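Local coordinates for paenibacillus xanthan lyase (Paenibacillus, PDB 6F2P), which probably cleaves the polysaccharide xanthan by a lyase (elimination) reaction, as a multidomain, calcium-binding member of polysaccharide lyase family 8, at residues N258-I263 and Q308-A313; D209-D214 and D265-F270. All coordinates share one frame; numbering follows the deposited sequence.

Contact 1: N258-I263 and Q308-A313; sequences NVYRWI and QTAASA
Y260 reaches from its helix across to the turn at T309 and A310, and its side chain makes the whole contact from the side of 258-263. The phenol OH meets T309 OG1 at 2.7 Å, a hydrogen bond in which either hydroxyl may be the donor; T309 OG1 lies at the ring's edge, in its plane. On T309 the hydroxyl sits between the backbone N and the carbonyl carbon (chi1 66°), which turns it toward the phenol, while the same oxygen keeps a weak hydrogen bond to L306 O at the end of the preceding helix. Farther back along the ring, the A310 methyl comes in obliquely, with CB 3.4 Å from Y260 CE1. The Y260 side chain leaves its helix with CG anti to the carbonyl carbon (chi1 -59°), its CB already directed at the turn. A phenylalanine here would probably keep the packing on A310 but leave T309 OG1 without its phenol partner. Just beyond the turn, A311 occupies the N-cap position of helix 312-328. The contact thus fastens helix 256-267 to the link between helices 292-307 and 312-328 in the alpha-helical domain: the Y260 side chain also touches L306 of the first and D314 and F318 of the second.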
ATOM      1  N   ASN A 258     -17.244  -2.851 -12.399  1.00 18.35           N
ATOM      2  CA  ASN A 258     -16.292  -2.290 -11.442  1.00 17.34           C
ATOM      3  C   ASN A 258     -16.968  -1.318 -10.482  1.00 21.26           C
ATOM      4  O   ASN A 258     -16.590  -1.213  -9.303  1.00 21.28           O
ATOM      5  CB  ASN A 258     -15.150  -1.572 -12.166  1.00 18.34           C
ATOM      6  CG  ASN A 258     -14.360  -2.496 -13.073  1.00 19.45           C
ATOM      7  OD1 ASN A 258     -14.518  -3.716 -13.019  1.00 30.74           O
ATOM      8  ND2 ASN A 258     -13.492  -1.919 -13.901  1.00 17.85           N
ATOM      9  N   VAL A 259     -17.977  -0.613 -10.989  1.00 16.96           N
ATOM     10  CA  VAL A 259     -18.718   0.350 -10.182  1.00 18.88           C
ATOM     11  C   VAL A 259     -19.432  -0.360  -9.035  1.00 16.19           C
ATOM     12  O   VAL A 259     -19.556   0.181  -7.946  1.00 17.95           O
ATOM     13  CB  VAL A 259     -19.727   1.154 -11.033  1.00 14.77           C
ATOM     14  CG1 VAL A 259     -20.509   2.133 -10.172  1.00  9.99           C
ATOM     15  CG2 VAL A 259     -19.004   1.885 -12.150  1.00 10.03           C
ATOM     16  N   TYR A 260     -19.890  -1.584  -9.271  1.00 16.33           N
ATOM     17  CA  TYR A 260     -20.524  -2.344  -8.199  1.00 15.86           C
ATOM     18  C   TYR A 260     -19.474  -2.814  -7.196  1.00 18.21           C
ATOM     19  O   TYR A 260     -19.698  -2.761  -5.990  1.00 17.02           O
ATOM     20  CB  TYR A 260     -21.357  -3.500  -8.757  1.00 13.68           C
ATOM     21  CG  TYR A 260     -22.428  -3.005  -9.698  1.00 20.72           C
ATOM     22  CD1 TYR A 260     -23.662  -2.597  -9.220  1.00 18.69           C
ATOM     23  CD2 TYR A 260     -22.184  -2.897 -11.063  1.00 23.40           C
ATOM     24  CE1 TYR A 260     -24.631  -2.110 -10.077  1.00 25.22           C
ATOM     25  CE2 TYR A 260     -23.147  -2.411 -11.924  1.00 19.33           C
ATOM     26  CZ  TYR A 260     -24.368  -2.025 -11.427  1.00 19.91           C
ATOM     27  OH  TYR A 260     -25.335  -1.550 -12.280  1.00 21.47           O
ATOM     28  N   ARG A 261     -18.318  -3.234  -7.700  1.00 15.94           N
ATOM     29  CA  ARG A 261     -17.225  -3.643  -6.839  1.00 18.95           C
ATOM     30  C   ARG A 261     -16.775  -2.496  -5.933  1.00 21.48           C
ATOM     31  O   ARG A 261     -16.425  -2.733  -4.760  1.00 15.95           O
ATOM     32  CB  ARG A 261     -16.031  -4.163  -7.654  1.00 19.84           C
ATOM     33  CG  ARG A 261     -16.311  -5.366  -8.559  1.00 24.12           C
ATOM     34  CD  ARG A 261     -17.256  -6.386  -7.935  1.00 22.91           C
ATOM     35  NE  ARG A 261     -16.742  -6.970  -6.696  1.00 28.23           N
ATOM     36  CZ  ARG A 261     -17.399  -7.870  -5.967  1.00 29.77           C
ATOM     37  NH1 ARG A 261     -18.594  -8.299  -6.360  1.00 26.46           N
ATOM     38  NH2 ARG A 261     -16.862  -8.339  -4.846  1.00 27.28           N
ATOM     39  N   TRP A 262     -16.781  -1.271  -6.476  1.00 17.13           N
ATOM     40  CA  TRP A 262     -16.338  -0.083  -5.727  1.00 18.57           C
ATOM     41  C   TRP A 262     -17.030   0.012  -4.377  1.00 17.16           C
ATOM     42  O   TRP A 262     -16.410   0.375  -3.377  1.00 19.04           O
ATOM     43  CB  TRP A 262     -16.588   1.214  -6.502  1.00 15.34           C
ATOM     44  CG  TRP A 262     -15.751   1.373  -7.743  1.00 21.97           C
ATOM     45  CD1 TRP A 262     -14.636   0.657  -8.083  1.00 17.66           C
ATOM     46  CD2 TRP A 262     -15.971   2.306  -8.815  1.00 16.91           C
ATOM     47  NE1 TRP A 262     -14.147   1.093  -9.295  1.00 16.10           N
ATOM     48  CE2 TRP A 262     -14.950   2.101  -9.764  1.00 16.18           C
ATOM     49  CE3 TRP A 262     -16.934   3.289  -9.064  1.00 19.32           C
ATOM     50  CZ2 TRP A 262     -14.864   2.846 -10.943  1.00 18.99           C
ATOM     51  CZ3 TRP A 262     -16.842   4.032 -10.234  1.00 15.52           C
ATOM     52  CH2 TRP A 262     -15.818   3.805 -11.157  1.00 17.14           C
ATOM     53  N   ILE A 263     -18.314  -0.329  -4.353  1.00 13.03           N
ATOM     54  CA  ILE A 263     -19.071  -0.352  -3.111  1.00 12.96           C
ATOM     55  C   ILE A 263     -18.450  -1.299  -2.082  1.00 16.16           C
ATOM     56  O   ILE A 263     -18.203  -0.901  -0.946  1.00 18.00           O
ATOM     57  CB  ILE A 263     -20.529  -0.741  -3.362  1.00 14.08           C
ATOM     58  CG1 ILE A 263     -21.161   0.214  -4.385  1.00 15.59           C
ATOM     59  CG2 ILE A 263     -21.309  -0.753  -2.066  1.00 11.98           C
ATOM     60  CD1 ILE A 263     -20.970   1.684  -4.062  1.00 13.57           C
ATOM     61  N   GLN A 308     -30.704  -0.612  -7.752  1.00 24.18           N
ATOM     62  CA  GLN A 308     -31.786  -0.611  -8.725  1.00 19.43           C
ATOM     63  C   GLN A 308     -31.339  -1.134 -10.099  1.00 21.40           C
ATOM     64  O   GLN A 308     -32.161  -1.500 -10.933  1.00 19.73           O
ATOM     65  CB  GLN A 308     -32.408   0.781  -8.818  1.00 22.78           C
ATOM     66  CG  GLN A 308     -33.082   1.210  -7.504  1.00 34.76           C
ATOM     67  CD  GLN A 308     -33.598   2.649  -7.499  1.00 29.69           C
ATOM     68  OE1 GLN A 308     -32.876   3.588  -7.835  1.00 33.14           O
ATOM     69  NE2 GLN A 308     -34.851   2.822  -7.099  1.00 39.41           N
ATOM     70  N   THR A 309     -30.034  -1.193 -10.333  1.00 19.82           N
ATOM     71  CA  THR A 309     -29.537  -1.683 -11.613  1.00 20.02           C
ATOM     72  C   THR A 309     -28.606  -2.900 -11.473  1.00 26.93           C
ATOM     73  O   THR A 309     -28.208  -3.508 -12.470  1.00 22.91           O
ATOM     74  CB  THR A 309     -28.789  -0.581 -12.370  1.00 20.81           C
ATOM     75  OG1 THR A 309     -27.602  -0.233 -11.647  1.00 20.83           O
ATOM     76  CG2 THR A 309     -29.668   0.643 -12.521  1.00 22.22           C
ATOM     77  N   ALA A 310     -28.273  -3.252 -10.233  1.00 24.40           N
ATOM     78  CA  ALA A 310     -27.328  -4.326  -9.949  1.00 22.24           C
ATOM     79  C   ALA A 310     -27.933  -5.708 -10.191  1.00 25.84           C
ATOM     80  O   ALA A 310     -29.155  -5.852 -10.269  1.00 25.31           O
ATOM     81  CB  ALA A 310     -26.827  -4.222  -8.507  1.00 18.20           C
ATOM     82  N   ALA A 311     -27.066  -6.716 -10.311  1.00 18.92           N
ATOM     83  CA  ALA A 311     -27.498  -8.106 -10.365  1.00 22.51           C
ATOM     84  C   ALA A 311     -28.075  -8.515  -9.014  1.00 22.32           C
ATOM     85  O   ALA A 311     -27.774  -7.896  -7.995  1.00 24.88           O
ATOM     86  CB  ALA A 311     -26.335  -9.001 -10.725  1.00 14.01           C
ATOM     87  N   SER A 312     -28.883  -9.568  -9.014  1.00 25.15           N
ATOM     88  CA  SER A 312     -29.611 -10.011  -7.822  1.00 28.98           C
ATOM     89  C   SER A 312     -28.788 -10.031  -6.531  1.00 28.32           C
ATOM     90  O   SER A 312     -29.177  -9.430  -5.528  1.00 23.80           O
ATOM     91  CB  SER A 312     -30.210 -11.394  -8.062  1.00 24.71           C
ATOM     92  OG  SER A 312     -31.092 -11.743  -7.011  1.00 45.84           O
ATOM     93  N   ALA A 313     -27.656 -10.727  -6.573  1.00 27.74           N
ATOM     94  CA  ALA A 313     -26.793 -10.874  -5.406  1.00 23.09           C
ATOM     95  C   ALA A 313     -26.360  -9.528  -4.859  1.00 24.80           C
ATOM     96  O   ALA A 313     -26.495  -9.275  -3.664  1.00 27.79           O
ATOM     97  CB  ALA A 313     -25.583 -11.699  -5.749  1.00 15.07           C
TER

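Contact 2: D209-D214 and D265-F270; sequences DGFYND and DSYEPF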
ATOM      1  N   ASP A 209      -4.337   8.927 -10.651  1.00 19.16           N
ATOM      2  CA  ASP A 209      -5.753   9.106 -10.330  1.00 16.64           C
ATOM      3  C   ASP A 209      -6.642   7.923 -10.680  1.00 16.64           C
ATOM      4  O   ASP A 209      -6.546   7.354 -11.773  1.00 19.92           O
ATOM      5  CB  ASP A 209      -6.302  10.362 -11.010  1.00 18.21           C
ATOM      6  CG  ASP A 209      -5.556  11.613 -10.609  1.00 24.02           C
ATOM      7  OD1 ASP A 209      -5.002  11.652  -9.486  1.00 19.84           O
ATOM      8  OD2 ASP A 209      -5.525  12.565 -11.419  1.00 27.58           O
ATOM      9  N   GLY A 210      -7.520   7.567  -9.747  1.00 12.56           N
ATOM     10  CA  GLY A 210      -8.570   6.607 -10.019  1.00 12.79           C
ATOM     11  C   GLY A 210      -8.818   5.617  -8.897  1.00 22.63           C
ATOM     12  O   GLY A 210      -8.329   5.792  -7.769  1.00 19.32           O
ATOM     13  N   PHE A 211      -9.586   4.574  -9.214  1.00 18.10           N
ATOM     14  CA  PHE A 211      -9.825   3.473  -8.294  1.00 16.52           C
ATOM     15  C   PHE A 211      -8.785   2.365  -8.470  1.00 17.32           C
ATOM     16  O   PHE A 211      -8.425   2.011  -9.593  1.00 16.38           O
ATOM     17  CB  PHE A 211     -11.221   2.899  -8.516  1.00 15.03           C
ATOM     18  CG  PHE A 211     -12.316   3.784  -8.037  1.00 17.21           C
ATOM     19  CD1 PHE A 211     -12.893   4.709  -8.887  1.00 16.85           C
ATOM     20  CD2 PHE A 211     -12.774   3.696  -6.734  1.00 13.81           C
ATOM     21  CE1 PHE A 211     -13.901   5.528  -8.451  1.00 12.55           C
ATOM     22  CE2 PHE A 211     -13.783   4.510  -6.291  1.00 16.97           C
ATOM     23  CZ  PHE A 211     -14.352   5.430  -7.151  1.00 18.70           C
ATOM     24  N   TYR A 212      -8.321   1.814  -7.352  1.00 13.75           N
ATOM     25  CA  TYR A 212      -7.338   0.736  -7.359  1.00 14.59           C
ATOM     26  C   TYR A 212      -8.025  -0.580  -6.981  1.00 18.18           C
ATOM     27  O   TYR A 212      -9.024  -0.578  -6.258  1.00 16.64           O
ATOM     28  CB  TYR A 212      -6.218   1.033  -6.353  1.00 18.43           C
ATOM     29  CG  TYR A 212      -5.279   2.164  -6.733  1.00 17.79           C
ATOM     30  CD1 TYR A 212      -5.756   3.453  -6.935  1.00 15.88           C
ATOM     31  CD2 TYR A 212      -3.909   1.948  -6.863  1.00 18.74           C
ATOM     32  CE1 TYR A 212      -4.905   4.489  -7.274  1.00 14.57           C
ATOM     33  CE2 TYR A 212      -3.048   2.984  -7.200  1.00 19.60           C
ATOM     34  CZ  TYR A 212      -3.561   4.253  -7.405  1.00 20.06           C
ATOM     35  OH  TYR A 212      -2.735   5.296  -7.745  1.00 23.23           O
ATOM     36  N   ASN A 213      -7.495  -1.701  -7.467  1.00 13.10           N
ATOM     37  CA  ASN A 213      -8.041  -3.009  -7.108  1.00 17.03           C
ATOM     38  C   ASN A 213      -8.065  -3.280  -5.601  1.00 21.12           C
ATOM     39  O   ASN A 213      -8.907  -4.043  -5.122  1.00 20.11           O
ATOM     40  CB  ASN A 213      -7.291  -4.139  -7.826  1.00 17.04           C
ATOM     41  CG  ASN A 213      -7.745  -4.317  -9.259  1.00 14.86           C
ATOM     42  OD1 ASN A 213      -7.101  -3.831 -10.194  1.00 16.54           O
ATOM     43  ND2 ASN A 213      -8.875  -4.999  -9.441  1.00 11.19           N
ATOM     44  N   ASP A 214      -7.147  -2.659  -4.858  1.00 17.57           N
ATOM     45  CA  ASP A 214      -7.083  -2.868  -3.411  1.00 20.48           C
ATOM     46  C   ASP A 214      -8.129  -2.042  -2.664  1.00 16.97           C
ATOM     47  O   ASP A 214      -8.247  -2.131  -1.448  1.00 18.62           O
ATOM     48  CB  ASP A 214      -5.659  -2.643  -2.843  1.00 19.82           C
ATOM     49  CG  ASP A 214      -5.190  -1.180  -2.926  1.00 20.99           C
ATOM     50  OD1 ASP A 214      -6.031  -0.271  -3.109  1.00 18.83           O
ATOM     51  OD2 ASP A 214      -3.965  -0.941  -2.794  1.00 18.27           O
ATOM     52  N   ASP A 265     -15.413  -2.606  -2.120  1.00 12.37           N
ATOM     53  CA  ASP A 265     -13.995  -2.356  -1.914  1.00 11.99           C
ATOM     54  C   ASP A 265     -13.661  -0.941  -1.466  1.00 15.83           C
ATOM     55  O   ASP A 265     -12.776  -0.754  -0.636  1.00 17.37           O
ATOM     56  CB  ASP A 265     -13.203  -2.686  -3.177  1.00 16.19           C
ATOM     57  CG  ASP A 265     -13.367  -4.127  -3.608  1.00 20.48           C
ATOM     58  OD1 ASP A 265     -13.752  -4.967  -2.757  1.00 20.14           O
ATOM     59  OD2 ASP A 265     -13.113  -4.413  -4.800  1.00 16.86           O
ATOM     60  N   SER A 266     -14.362   0.057  -1.999  1.00 18.32           N
ATOM     61  CA  SER A 266     -13.954   1.438  -1.771  1.00 11.66           C
ATOM     62  C   SER A 266     -14.908   2.258  -0.913  1.00 15.81           C
ATOM     63  O   SER A 266     -14.580   3.382  -0.540  1.00 16.25           O
ATOM     64  CB  SER A 266     -13.710   2.132  -3.103  1.00 11.66           C
ATOM     65  OG  SER A 266     -12.741   1.419  -3.844  1.00 15.14           O
ATOM     66  N   TYR A 267     -16.080   1.718  -0.587  1.00 16.44           N
ATOM     67  CA  TYR A 267     -17.052   2.507   0.185  1.00 15.25           C
ATOM     68  C   TYR A 267     -17.546   1.863   1.473  1.00 15.43           C
ATOM     69  O   TYR A 267     -17.452   2.463   2.539  1.00 17.90           O
ATOM     70  CB  TYR A 267     -18.185   3.022  -0.713  1.00 15.09           C
ATOM     71  CG  TYR A 267     -17.589   4.026  -1.642  1.00 16.03           C
ATOM     72  CD1 TYR A 267     -17.349   5.325  -1.214  1.00 12.83           C
ATOM     73  CD2 TYR A 267     -17.159   3.657  -2.904  1.00 14.71           C
ATOM     74  CE1 TYR A 267     -16.735   6.239  -2.034  1.00 13.00           C
ATOM     75  CE2 TYR A 267     -16.543   4.570  -3.736  1.00 16.96           C
ATOM     76  CZ  TYR A 267     -16.332   5.854  -3.289  1.00 17.58           C
ATOM     77  OH  TYR A 267     -15.714   6.764  -4.100  1.00 24.58           O
ATOM     78  N   GLU A 268     -18.031   0.633   1.381  1.00 15.20           N
ATOM     79  CA  GLU A 268     -18.483  -0.086   2.562  1.00 15.43           C
ATOM     80  C   GLU A 268     -17.462  -0.089   3.718  1.00 14.49           C
ATOM     81  O   GLU A 268     -17.842   0.118   4.873  1.00 13.14           O
ATOM     82  CB  GLU A 268     -18.918  -1.513   2.194  1.00 16.23           C
ATOM     83  CG  GLU A 268     -19.687  -2.212   3.296  1.00 15.38           C
ATOM     84  CD  GLU A 268     -19.972  -3.655   2.978  1.00 18.90           C
ATOM     85  OE1 GLU A 268     -19.317  -4.187   2.064  1.00 25.43           O
ATOM     86  OE2 GLU A 268     -20.855  -4.259   3.629  1.00 22.26           O
ATOM     87  N   PRO A 269     -16.166  -0.312   3.423  1.00 12.15           N
ATOM     88  CA  PRO A 269     -15.266  -0.325   4.584  1.00 11.97           C
ATOM     89  C   PRO A 269     -15.094   1.060   5.214  1.00 15.93           C
ATOM     90  O   PRO A 269     -14.645   1.173   6.358  1.00 14.41           O
ATOM     91  CB  PRO A 269     -13.924  -0.802   4.002  1.00  9.61           C
ATOM     92  CG  PRO A 269     -14.245  -1.371   2.662  1.00 13.64           C
ATOM     93  CD  PRO A 269     -15.464  -0.647   2.172  1.00 11.50           C
ATOM     94  N   PHE A 270     -15.442   2.105   4.471  1.00 16.16           N
ATOM     95  CA  PHE A 270     -15.208   3.461   4.945  1.00 12.57           C
ATOM     96  C   PHE A 270     -16.449   4.128   5.490  1.00 13.27           C
ATOM     97  O   PHE A 270     -16.409   5.303   5.864  1.00 15.44           O
ATOM     98  CB  PHE A 270     -14.582   4.330   3.852  1.00 12.45           C
ATOM     99  CG  PHE A 270     -13.204   3.898   3.464  1.00 11.43           C
ATOM    100  CD1 PHE A 270     -12.155   4.016   4.359  1.00 11.89           C
ATOM    101  CD2 PHE A 270     -12.959   3.364   2.210  1.00  9.94           C
ATOM    102  CE1 PHE A 270     -10.881   3.614   4.007  1.00 15.22           C
ATOM    103  CE2 PHE A 270     -11.696   2.967   1.853  1.00 11.78           C
ATOM    104  CZ  PHE A 270     -10.653   3.093   2.752  1.00 13.17           C
TER
HETATM  105  O   HOH W   1     -11.954  -0.164  -5.975  1.00 11.32           O
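F211 points its ring at the end of helix 256-267, where S266 and Y267 receive it. With CG anti to the carbonyl carbon (chi1 -72°) the ring is carried to the helix, where its edge lies against S266 and the Y267 hydroxyl. S266 OG lies near the ring plane, 3.7 Å from F211 CD2, and S266 CB is at the same edge. At the far end of the ring, Y267 OH comes within 3.6 Å of F211 CZ, again near the plane, while F211 CE2 packs 3.8 Å from Y267 CE2; the two side chains cross at about a right angle. The polar ends are held elsewhere, Y267 OH by N226 O and S266 OG by G215 O. S266 OG also accepts a hydrogen bond from a water at 2.8 Å, and this water donates to Y212 O at 3.0 Å, linking the S266 side chain to the Y212 carbonyl. D265, burying about as much surface as S266, directs its CB toward 209-214, but OD2 stays 4.2 Å from N213 O. F211 also meets F217 edge-to-face. The contact seats strand 210-211, an outer strand of the small antiparallel sheet with 217-219 and 223-224, against the C-terminal end of helix 256-267, where the helix widens into a pi-type turn.

How the contacts relate
Helix 256-267 is common to both contacts, whose centres lie 14 Å apart: its earlier turns carry contact 1 to the link before helix 312-328, and its end carries contact 2 to strand 210-211. W262, on the same helix segment as Y260 but not itself touching 308-313, stacks its ring on that of F211, with W262 CZ2 3.4 Å from F211 CD1. Along the backbone, I263 O and E268 N are 2.8 Å apart, probably a hydrogen bond, whose i to i+5 spacing fits the pi-type turn at the helix end. Contact 2 is the more central, about 12 Å from the chain centre against about 25 Å for contact 1. The N213 side chain is about 11 Å from a calcium ion, too far to be a ligand.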